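Local coordinates for thiamine monophosphate kinase (Aquifex aeolicus, PDB 1VQV), which is a magnesium- and ATP-binding kinase that probably converts thiamine monophosphate to thiamine diphosphate, the active form of vitamin B1, at residues Ser223-Pro235 with Thr280-Asp294. Residues are numbered along the deposited sequence; the frame is centred on the assembly and turned at random.
Sequences SGVKIEILSEKLP and TEIGRVEEGEGVFVD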
loop_
_atom_site.group_PDB
_atom_site.type_symbol
_atom_site.label_atom_id
_atom_site.label_comp_id
_atom_site.label_asym_id
_atom_site.label_seq_id
_atom_site.Cartn_x
_atom_site.Cartn_y
_atom_site.Cartn_z
ATOM N N SER B 223 18.849 20.551 4.720
ATOM C CA SER B 223 18.740 21.958 4.355
ATOM C C SER B 223 20.037 22.724 4.667
ATOM O O SER B 223 20.036 23.913 4.989
ATOM C CB SER B 223 17.503 22.605 5.005
ATOM O OG SER B 223 17.391 22.314 6.380
ATOM N N GLY B 224 21.147 21.996 4.544
ATOM C CA GLY B 224 22.479 22.536 4.757
ATOM C C GLY B 224 22.651 23.404 5.982
ATOM O O GLY B 224 23.729 23.972 6.198
ATOM N N VAL B 225 21.607 23.484 6.798
ATOM C CA VAL B 225 21.656 24.311 7.993
ATOM C C VAL B 225 22.096 23.548 9.239
ATOM O O VAL B 225 22.205 22.326 9.226
ATOM C CB VAL B 225 20.287 25.013 8.227
ATOM C CG1 VAL B 225 19.272 24.048 8.825
ATOM C CG2 VAL B 225 20.482 26.228 9.107
ATOM N N LYS B 226 22.375 24.293 10.300
ATOM C CA LYS B 226 22.811 23.747 11.581
ATOM C C LYS B 226 21.742 24.136 12.612
ATOM O O LYS B 226 21.318 25.297 12.640
ATOM C CB LYS B 226 24.171 24.364 11.939
ATOM C CG LYS B 226 24.679 24.152 13.366
ATOM C CD LYS B 226 26.011 24.882 13.586
ATOM C CE LYS B 226 26.506 24.775 15.044
ATOM N NZ LYS B 226 25.513 25.316 16.032
ATOM N N ILE B 227 21.304 23.185 13.441
ATOM C CA ILE B 227 20.267 23.458 14.444
ATOM C C ILE B 227 20.782 23.414 15.881
ATOM O O ILE B 227 21.638 22.589 16.224
ATOM C CB ILE B 227 19.059 22.462 14.300
ATOM C CG1 ILE B 227 18.226 22.843 13.073
ATOM C CG2 ILE B 227 18.194 22.450 15.561
ATOM C CD1 ILE B 227 16.934 22.069 12.932
ATOM N N GLU B 228 20.246 24.304 16.717
ATOM C CA GLU B 228 20.627 24.382 18.122
ATOM C C GLU B 228 19.390 24.258 19.012
ATOM O O GLU B 228 18.501 25.118 18.974
ATOM C CB GLU B 228 21.308 25.719 18.411
ATOM C CG GLU B 228 22.378 26.122 17.409
ATOM C CD GLU B 228 22.952 27.500 17.707
ATOM O OE1 GLU B 228 22.234 28.331 18.323
ATOM O OE2 GLU B 228 24.112 27.746 17.308
ATOM N N ILE B 229 19.366 23.211 19.836
ATOM C CA ILE B 229 18.243 22.937 20.739
ATOM C C ILE B 229 18.635 23.045 22.219
ATOM O O ILE B 229 19.710 22.612 22.622
ATOM C CB ILE B 229 17.687 21.501 20.487
ATOM C CG1 ILE B 229 17.148 21.374 19.056
ATOM C CG2 ILE B 229 16.587 21.168 21.482
ATOM C CD1 ILE B 229 16.772 19.937 18.694
ATOM N N LEU B 230 17.748 23.615 23.028
ATOM C CA LEU B 230 17.976 23.762 24.468
ATOM C C LEU B 230 17.147 22.723 25.225
ATOM O O LEU B 230 15.912 22.800 25.276
ATOM C CB LEU B 230 17.600 25.172 24.920
ATOM C CG LEU B 230 18.440 26.300 24.303
ATOM C CD1 LEU B 230 17.881 27.641 24.766
ATOM C CD2 LEU B 230 19.914 26.157 24.706
ATOM N N SER B 231 17.836 21.748 25.808
ATOM C CA SER B 231 17.186 20.657 26.530
ATOM C C SER B 231 16.105 21.081 27.514
ATOM O O SER B 231 15.128 20.357 27.687
ATOM C CB SER B 231 18.229 19.833 27.280
ATOM O OG SER B 231 18.640 20.507 28.454
ATOM N N GLU B 232 16.277 22.238 28.156
ATOM C CA GLU B 232 15.304 22.718 29.138
ATOM C C GLU B 232 14.134 23.515 28.552
ATOM O O GLU B 232 13.406 24.213 29.269
ATOM C CB GLU B 232 16.013 23.516 30.247
ATOM C CG GLU B 232 16.815 24.761 29.811
ATOM C CD GLU B 232 16.042 26.076 30.000
ATOM O OE1 GLU B 232 15.331 26.221 31.037
ATOM O OE2 GLU B 232 16.160 26.966 29.120
ATOM N N LYS B 233 13.958 23.380 27.241
ATOM C CA LYS B 233 12.882 24.029 26.507
ATOM C C LYS B 233 11.957 22.921 26.005
ATOM O O LYS B 233 10.783 23.148 25.719
ATOM C CB LYS B 233 13.457 24.798 25.327
ATOM C CG LYS B 233 13.678 26.260 25.599
ATOM C CD LYS B 233 14.486 26.878 24.468
ATOM C CE LYS B 233 14.182 28.369 24.281
ATOM N NZ LYS B 233 14.814 28.871 23.019
ATOM N N LEU B 234 12.521 21.719 25.908
ATOM C CA LEU B 234 11.827 20.517 25.463
ATOM C C LEU B 234 10.554 20.294 26.272
ATOM O O LEU B 234 10.591 20.232 27.503
ATOM C CB LEU B 234 12.772 19.316 25.596
ATOM C CG LEU B 234 13.548 18.837 24.359
ATOM C CD1 LEU B 234 13.990 19.997 23.504
ATOM C CD2 LEU B 234 14.744 18.012 24.799
ATOM N N PRO B 235 9.405 20.186 25.581
ATOM C CA PRO B 235 8.078 19.976 26.176
ATOM C C PRO B 235 7.924 18.600 26.798
ATOM O O PRO B 235 7.902 17.578 26.112
ATOM C CB PRO B 235 7.134 20.200 25.004
ATOM C CG PRO B 235 7.943 19.713 23.844
ATOM C CD PRO B 235 9.314 20.269 24.113
ATOM N N THR B 280 5.670 24.792 20.953
ATOM C CA THR B 280 6.778 25.050 21.881
ATOM C C THR B 280 8.113 25.225 21.151
ATOM O O THR B 280 8.577 24.317 20.449
ATOM C CB THR B 280 6.955 23.897 22.882
ATOM O OG1 THR B 280 5.730 23.684 23.593
ATOM C CG2 THR B 280 8.063 24.213 23.871
ATOM N N GLU B 281 8.733 26.389 21.306
ATOM C CA GLU B 281 10.016 26.629 20.662
ATOM C C GLU B 281 11.109 25.940 21.482
ATOM O O GLU B 281 11.201 26.117 22.691
ATOM C CB GLU B 281 10.300 28.125 20.576
ATOM C CG GLU B 281 11.587 28.417 19.841
ATOM C CD GLU B 281 12.211 29.723 20.255
ATOM O OE1 GLU B 281 11.620 30.792 19.971
ATOM O OE2 GLU B 281 13.299 29.671 20.877
ATOM N N ILE B 282 11.954 25.169 20.818
ATOM C CA ILE B 282 12.987 24.444 21.533
ATOM C C ILE B 282 14.414 24.828 21.158
ATOM O O ILE B 282 15.364 24.482 21.859
ATOM C CB ILE B 282 12.812 22.927 21.329
ATOM C CG1 ILE B 282 12.971 22.580 19.852
ATOM C CG2 ILE B 282 11.436 22.495 21.810
ATOM C CD1 ILE B 282 13.221 21.118 19.618
ATOM N N GLY B 283 14.567 25.551 20.059
ATOM C CA GLY B 283 15.900 25.940 19.652
ATOM C C GLY B 283 15.898 26.903 18.489
ATOM O O GLY B 283 14.856 27.482 18.165
ATOM N N ARG B 284 17.053 27.064 17.849
ATOM C CA ARG B 284 17.173 27.987 16.719
ATOM C C ARG B 284 17.942 27.413 15.533
ATOM O O ARG B 284 18.750 26.492 15.678
ATOM C CB ARG B 284 17.860 29.283 17.176
ATOM C CG ARG B 284 17.451 29.747 18.577
ATOM C CD ARG B 284 17.813 31.215 18.843
ATOM N NE ARG B 284 19.197 31.538 18.494
ATOM C CZ ARG B 284 19.807 32.687 18.803
ATOM N NH1 ARG B 284 19.146 33.628 19.480
ATOM N NH2 ARG B 284 21.070 32.907 18.419
ATOM N N VAL B 285 17.667 27.962 14.356
ATOM C CA VAL B 285 18.344 27.558 13.128
ATOM C C VAL B 285 19.403 28.635 12.853
ATOM O O VAL B 285 19.108 29.841 12.883
ATOM C CB VAL B 285 17.356 27.468 11.934
ATOM C CG1 VAL B 285 18.106 27.286 10.652
ATOM C CG2 VAL B 285 16.412 26.310 12.129
ATOM N N GLU B 286 20.632 28.187 12.606
ATOM C CA GLU B 286 21.756 29.084 12.362
ATOM C C GLU B 286 22.828 28.458 11.490
ATOM O O GLU B 286 22.660 27.360 10.938
ATOM C CB GLU B 286 22.453 29.459 13.672
ATOM C CG GLU B 286 21.653 30.291 14.658
ATOM C CD GLU B 286 22.489 30.741 15.876
ATOM O OE1 GLU B 286 21.897 31.300 16.829
ATOM O OE2 GLU B 286 23.735 30.543 15.878
ATOM N N GLU B 287 23.949 29.177 11.420
ATOM C CA GLU B 287 25.157 28.776 10.703
ATOM C C GLU B 287 25.042 27.591 9.738
ATOM O O GLU B 287 24.419 27.707 8.683
ATOM C CB GLU B 287 26.244 28.490 11.731
ATOM C CG GLU B 287 26.427 29.603 12.751
ATOM C CD GLU B 287 27.351 29.171 13.876
ATOM O OE1 GLU B 287 26.975 28.233 14.622
ATOM O OE2 GLU B 287 28.451 29.762 14.018
ATOM N N GLY B 288 25.663 26.461 10.065
ATOM C CA GLY B 288 25.549 25.316 9.174
ATOM C C GLY B 288 26.194 24.016 9.641
ATOM O O GLY B 288 27.121 24.016 10.458
ATOM N N GLU B 289 25.682 22.909 9.105
ATOM C CA GLU B 289 26.154 21.542 9.337
ATOM C C GLU B 289 25.454 20.585 10.315
ATOM O O GLU B 289 24.839 19.605 9.853
ATOM C CB GLU B 289 27.674 21.556 9.562
ATOM C CG GLU B 289 28.362 22.388 8.428
ATOM C CD GLU B 289 29.475 21.643 7.719
ATOM O OE1 GLU B 289 30.533 21.520 8.356
ATOM O OE2 GLU B 289 29.308 21.168 6.568
ATOM N N GLY B 290 25.506 20.817 11.629
ATOM C CA GLY B 290 24.870 19.849 12.524
ATOM C C GLY B 290 23.984 20.263 13.687
ATOM O O GLY B 290 23.796 21.457 13.949
ATOM N N VAL B 291 23.453 19.272 14.411
ATOM C CA VAL B 291 22.556 19.547 15.542
ATOM C C VAL B 291 23.267 19.547 16.894
ATOM O O VAL B 291 24.116 18.701 17.170
ATOM C CB VAL B 291 21.373 18.527 15.584
ATOM C CG1 VAL B 291 20.391 18.890 16.710
ATOM C CG2 VAL B 291 20.660 18.510 14.243
ATOM N N PHE B 292 22.888 20.496 17.741
ATOM C CA PHE B 292 23.496 20.653 19.053
ATOM C C PHE B 292 22.465 20.786 20.197
ATOM O O PHE B 292 21.400 21.402 20.045
ATOM C CB PHE B 292 24.430 21.868 19.002
ATOM C CG PHE B 292 25.594 21.694 18.051
ATOM C CD1 PHE B 292 25.412 21.685 16.663
ATOM C CD2 PHE B 292 26.871 21.464 18.556
ATOM C CE1 PHE B 292 26.494 21.442 15.799
ATOM C CE2 PHE B 292 27.951 21.222 17.710
ATOM C CZ PHE B 292 27.763 21.208 16.329
ATOM N N VAL B 293 22.796 20.204 21.344
ATOM C CA VAL B 293 21.918 20.229 22.502
ATOM C C VAL B 293 22.691 20.839 23.636
ATOM O O VAL B 293 23.812 20.415 23.918
ATOM C CB VAL B 293 21.501 18.790 22.930
ATOM C CG1 VAL B 293 20.574 18.853 24.144
ATOM C CG2 VAL B 293 20.827 18.057 21.761
ATOM N N ASP B 294 22.106 21.826 24.296
ATOM C CA ASP B 294 22.791 22.459 25.410
ATOM C C ASP B 294 24.228 22.840 25.044
ATOM O O ASP B 294 25.087 22.984 25.918
ATOM C CB ASP B 294 22.787 21.518 26.619
ATOM C CG ASP B 294 21.491 21.601 27.414
ATOM O OD1 ASP B 294 20.420 21.615 26.770
ATOM O OD2 ASP B 294 21.543 21.655 28.669
HETATM O O HOH W 1 26.999 29.635 16.829
HETATM O O HOH W 2 19.163 23.399 28.202
#
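Lys226 to Ile229 form an inner strand of a mixed beta-sheet, antiparallel to strand 280-286 and parallel to strand 291-293. Glu228 N gives its hydrogen to Arg284 O at 2.8 Å, and Ile229 N, on the opposite edge, to Phe292 O at 2.7 Å, the latter nearly straight (172°). Alternation puts charge on one face: the long chain of Lys226, with CG anti to the backbone N (chi1 168°), crosses the Phe292 side chain and sets NZ 4.2 Å from the ring centroid, an off-centre cation-pi contact. The same NZ makes a long salt bridge to Glu287 OE1 at 3.6 Å. The other face is aliphatic, where beta-branched Ile227, Ile229, Val285 and Val291 suit a buried strand; Ile229 lies alongside Ile282, Ile229 CG2 meeting Ile282 CD1 at 3.8 Å. Beyond the strand, Lys233 stretches beside Glu281, and Lys233 NZ makes a hydrogen-bonded salt bridge to Glu281 OE2 at 2.7 Å, nearly along the C-O bond. With alanine in place of Lys233, the Glu281 carboxylate would probably lose this cationic mate, and the backbone its methylenes line would lie uncovered. Strand 150-153 flanks 280-286 on its far edge, where Ile282 and Gly283 form a classic beta bulge opposite Val151, while helix 212-222 packs on Ile227 and Val291, and helix 251-256 on Leu234.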